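D-glucosaminate-6-phosphate ammonia lyase (Salmonella typhimurium, PDB 7LCE) is a pyridoxal-phosphate-dependent enzyme of the L-seryl-tRNA selenium transferase family, built on the aminotransferase-type fold and assembled from eight copies. Local coordinates at residues D48-V51 with E52-E56; L139-R142 with W143-E146. One frame throughout, in Å; residues are numbered along the deposited sequence.

Contact 1: residues D48-V51 with E52-E56; sequences DALV and EKTGE
L50 meets T54 one turn further along the alpha helix 47-62, near the helix's start, and the regular i to i+4 ladder runs through both. In that ladder E52 N bonds to D48 O, K53 N to A49 O at 2.9 Å, T54 N to L50 O and G55 N to V51 O.

The nonpolar part of the contact is small: L50 CD1 lies 3.7 Å from T54 CG2, the two side chains crossing obliquely. L50, V51 and T54 also lean on M251 of helix 248-262, while V51 touches Y68 and T54 touches I69 of strand 66-70. A49 and L50 pack on L11 of the second subunit and K53 on its L9, so this part of the helix packs on its own domain by one side and on the second subunit by another.

The charged side chains pair separately. K53 NZ forms a salt bridge to E56 OE1 at 3.1 Å, approaching from above the carboxylate plane, and E56 OE2 pairs with R60. E52 OE1 goes to K234.

The T54 hydroxyl turns back on the helix: with chi1 at 49°, OG1 sits between the backbone N and carbonyl carbon and donates to L50 O, a bond whose modelled 2.5 Å length is doubtful.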
loop_
_atom_site.group_PDB
_atom_site.type_symbol
_atom_site.label_atom_id
_atom_site.label_comp_id
_atom_site.label_asym_id
_atom_site.label_seq_id
_atom_site.Cartn_x
_atom_site.Cartn_y
_atom_site.Cartn_z
ATOM N N ASP A 48 -7.118 -46.597 3.718
ATOM C CA ASP A 48 -5.901 -46.242 4.445
ATOM C C ASP A 48 -4.868 -47.361 4.370
ATOM O O ASP A 48 -3.666 -47.099 4.230
ATOM C CB ASP A 48 -6.229 -45.911 5.903
ATOM C CG ASP A 48 -6.872 -47.073 6.640
ATOM O OD1 ASP A 48 -7.551 -47.892 5.985
ATOM O OD2 ASP A 48 -6.689 -47.174 7.872
ATOM N N ALA A 49 -5.318 -48.616 4.446
ATOM C CA ALA A 49 -4.412 -49.751 4.323
ATOM C C ALA A 49 -3.980 -49.985 2.882
ATOM O O ALA A 49 -2.850 -50.427 2.641
ATOM C CB ALA A 49 -5.070 -51.013 4.881
ATOM N N LEU A 50 -4.865 -49.723 1.917
ATOM C CA LEU A 50 -4.496 -49.885 0.514
ATOM C C LEU A 50 -3.474 -48.839 0.084
ATOM O O LEU A 50 -2.551 -49.144 -0.679
ATOM C CB LEU A 50 -5.743 -49.814 -0.364
ATOM C CG LEU A 50 -5.506 -50.059 -1.853
ATOM C CD1 LEU A 50 -4.965 -51.459 -2.089
ATOM C CD2 LEU A 50 -6.786 -49.831 -2.629
ATOM N N VAL A 51 -3.631 -47.597 0.550
ATOM C CA VAL A 51 -2.660 -46.551 0.237
ATOM C C VAL A 51 -1.301 -46.905 0.821
ATOM O O VAL A 51 -0.259 -46.715 0.182
ATOM C CB VAL A 51 -3.151 -45.186 0.752
ATOM C CG1 VAL A 51 -2.020 -44.163 0.700
ATOM C CG2 VAL A 51 -4.352 -44.710 -0.048
ATOM N N GLU A 52 -1.293 -47.415 2.050
ATOM C CA GLU A 52 -0.040 -47.743 2.717
ATOM C C GLU A 52 0.648 -48.912 2.021
ATOM O O GLU A 52 1.842 -48.846 1.712
ATOM C CB GLU A 52 -0.326 -48.064 4.189
ATOM C CG GLU A 52 0.881 -48.074 5.110
ATOM C CD GLU A 52 1.478 -46.685 5.284
ATOM O OE1 GLU A 52 0.811 -45.698 4.904
ATOM O OE2 GLU A 52 2.609 -46.579 5.808
ATOM N N LYS A 53 -0.109 -49.978 1.744
ATOM C CA LYS A 53 0.451 -51.189 1.145
ATOM C C LYS A 53 0.910 -50.962 -0.294
ATOM O O LYS A 53 1.973 -51.456 -0.695
ATOM C CB LYS A 53 -0.577 -52.320 1.203
ATOM C CG LYS A 53 -0.015 -53.708 0.918
ATOM C CD LYS A 53 1.019 -54.091 1.969
ATOM C CE LYS A 53 1.429 -55.553 1.865
ATOM N NZ LYS A 53 2.425 -55.938 2.910
ATOM N N THR A 54 0.111 -50.245 -1.094
ATOM C CA THR A 54 0.506 -49.985 -2.475
ATOM C C THR A 54 1.780 -49.155 -2.538
ATOM O O THR A 54 2.610 -49.361 -3.432
ATOM C CB THR A 54 -0.626 -49.299 -3.241
ATOM O OG1 THR A 54 -1.118 -48.191 -2.476
ATOM C CG2 THR A 54 -1.760 -50.284 -3.508
ATOM N N GLY A 55 1.967 -48.229 -1.592
ATOM C CA GLY A 55 3.223 -47.499 -1.539
ATOM C C GLY A 55 4.401 -48.425 -1.291
ATOM O O GLY A 55 5.474 -48.253 -1.874
ATOM N N GLU A 56 4.205 -49.439 -0.440
ATOM C CA GLU A 56 5.242 -50.439 -0.209
ATOM C C GLU A 56 5.536 -51.224 -1.480
ATOM O O GLU A 56 6.703 -51.426 -1.838
ATOM C CB GLU A 56 4.790 -51.387 0.908
ATOM C CG GLU A 56 5.699 -52.584 1.151
ATOM C CD GLU A 56 5.125 -53.558 2.175
ATOM O OE1 GLU A 56 4.039 -53.273 2.727
ATOM O OE2 GLU A 56 5.746 -54.615 2.415
#

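Contact 2: residues L139-R142 with W143-E146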
loop_
_atom_site.group_PDB
_atom_site.type_symbol
_atom_site.label_atom_id
_atom_site.label_comp_id
_atom_site.label_asym_id
_atom_site.label_seq_id
_atom_site.Cartn_x
_atom_site.Cartn_y
_atom_site.Cartn_z
ATOM N N LEU A 139 21.483 -21.783 -21.992
ATOM C CA LEU A 139 22.606 -21.916 -21.075
ATOM C C LEU A 139 22.122 -21.702 -19.650
ATOM O O LEU A 139 21.283 -20.836 -19.393
ATOM C CB LEU A 139 23.719 -20.917 -21.405
ATOM C CG LEU A 139 25.013 -21.061 -20.601
ATOM C CD1 LEU A 139 25.734 -22.349 -20.968
ATOM C CD2 LEU A 139 25.913 -19.851 -20.810
ATOM N N ALA A 140 22.653 -22.502 -18.731
ATOM C CA ALA A 140 22.357 -22.347 -17.312
ATOM C C ALA A 140 23.589 -22.755 -16.522
ATOM O O ALA A 140 24.099 -23.867 -16.698
ATOM C CB ALA A 140 21.145 -23.183 -16.902
ATOM N N THR A 141 24.068 -21.864 -15.666
ATOM C CA THR A 141 25.240 -22.125 -14.846
ATOM C C THR A 141 24.814 -22.466 -13.421
ATOM O O THR A 141 23.663 -22.273 -13.023
ATOM C CB THR A 141 26.186 -20.922 -14.853
ATOM O OG1 THR A 141 25.566 -19.824 -14.173
ATOM C CG2 THR A 141 26.503 -20.512 -16.284
ATOM N N ARG A 142 25.764 -22.993 -12.648
ATOM C CA ARG A 142 25.431 -23.398 -11.287
ATOM C C ARG A 142 25.203 -22.191 -10.384
ATOM O O ARG A 142 24.278 -22.197 -9.562
ATOM C CB ARG A 142 26.521 -24.301 -10.711
ATOM C CG ARG A 142 26.255 -24.672 -9.262
ATOM C CD ARG A 142 26.862 -26.005 -8.874
ATOM N NE ARG A 142 26.641 -26.278 -7.458
ATOM C CZ ARG A 142 26.786 -27.466 -6.890
ATOM N NH1 ARG A 142 27.140 -28.530 -7.594
ATOM N NH2 ARG A 142 26.570 -27.591 -5.583
ATOM N N TRP A 143 26.023 -21.144 -10.521
ATOM C CA TRP A 143 25.839 -19.977 -9.662
ATOM C C TRP A 143 24.475 -19.339 -9.880
ATOM O O TRP A 143 23.914 -18.742 -8.954
ATOM C CB TRP A 143 26.950 -18.948 -9.888
ATOM C CG TRP A 143 26.946 -18.273 -11.231
ATOM C CD1 TRP A 143 27.721 -18.585 -12.308
ATOM C CD2 TRP A 143 26.133 -17.159 -11.632
ATOM N NE1 TRP A 143 27.443 -17.738 -13.355
ATOM C CE2 TRP A 143 26.470 -16.855 -12.966
ATOM C CE3 TRP A 143 25.153 -16.392 -10.993
ATOM C CZ2 TRP A 143 25.861 -15.818 -13.673
ATOM C CZ3 TRP A 143 24.548 -15.363 -11.698
ATOM C CH2 TRP A 143 24.906 -15.087 -13.023
ATOM N N GLN A 144 23.925 -19.454 -11.092
ATOM C CA GLN A 144 22.557 -19.007 -11.328
ATOM C C GLN A 144 21.562 -19.841 -10.531
ATOM O O GLN A 144 20.580 -19.311 -10.000
ATOM C CB GLN A 144 22.232 -19.061 -12.820
ATOM C CG GLN A 144 22.880 -17.958 -13.640
ATOM C CD GLN A 144 22.692 -18.160 -15.130
ATOM O OE1 GLN A 144 22.651 -19.292 -15.613
ATOM N NE2 GLN A 144 22.554 -17.061 -15.867
ATOM N N LEU A 145 21.797 -21.153 -10.440
ATOM C CA LEU A 145 20.922 -22.007 -9.644
ATOM C C LEU A 145 21.011 -21.653 -8.167
ATOM O O LEU A 145 19.998 -21.659 -7.458
ATOM C CB LEU A 145 21.283 -23.476 -9.857
ATOM C CG LEU A 145 20.524 -24.487 -8.996
ATOM C CD1 LEU A 145 19.029 -24.368 -9.222
ATOM C CD2 LEU A 145 21.000 -25.899 -9.286
ATOM N N GLU A 146 22.214 -21.337 -7.688
ATOM C CA GLU A 146 22.386 -21.039 -6.273
ATOM C C GLU A 146 21.812 -19.676 -5.905
ATOM O O GLU A 146 21.340 -19.491 -4.778
ATOM C CB GLU A 146 23.866 -21.121 -5.906
ATOM C CG GLU A 146 24.464 -22.501 -6.129
ATOM C CD GLU A 146 25.950 -22.555 -5.832
ATOM O OE1 GLU A 146 26.629 -21.518 -5.989
ATOM O OE2 GLU A 146 26.437 -23.638 -5.438
#
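T141 and Q144 meet at the start of helix 142-147, where T141 is the N-cap. Q144 is the third residue of the helix, and its OE1 takes the T141 backbone N-H at 2.9 Å in a nearly straight bond (174°). This is the half of a capping box in which the side chain returns to the N-cap backbone. The T141 hydroxyl adds a weak bond from OG1 to the same OE1, so the amide oxygen has two donors from one residue.

T141 OG1 also lies over one face of the W143 indole, 2.9 Å above the ring plane and off toward the rim. The ring comes under the hydroxyl because chi1 of W143 (68°) puts CG between the backbone N and the carbonyl carbon. W143 in turn forms a cation-pi contact with R90 of the third subunit.

R142, the first helical residue, extended from CG to NE, passes across the E146 side chain. R142 NE reaches E146 OE2 at 3.3 Å, a weak hydrogen bond within a salt bridge: OE2 sits at the guanidinium edge, with the two planes 87° apart. R142 NH1 bonds more firmly to Q177 OE1 on helix 172-181. The nearby positive charge of R142 would probably help keep the exposed E146 carboxylate ionised, weak though the bond between them is.

In the fold
Contact 1 comes first along the chain and contact 2 well after it; their centres lie 39 Å apart and their nearest atoms about 28 Å, so they do not meet directly. Both adjoin the seven-stranded mixed sheet: contact 1 touches strand 66-70, an outermost strand within this chain, and contact 2 touches strand 105-109, toward the other edge. Helix 47-62, which carries contact 1, leads directly into strand 66-70; contact 2 starts helix 142-147, which follows strand 130-134, also outermost within this chain, and precedes strand 153-159. Each also meets different neighbours in the eight-chain assembly: contact 1 the second subunit, contact 2 the third and fourth. The pair therefore marks two separate places where one domain borders other subunits.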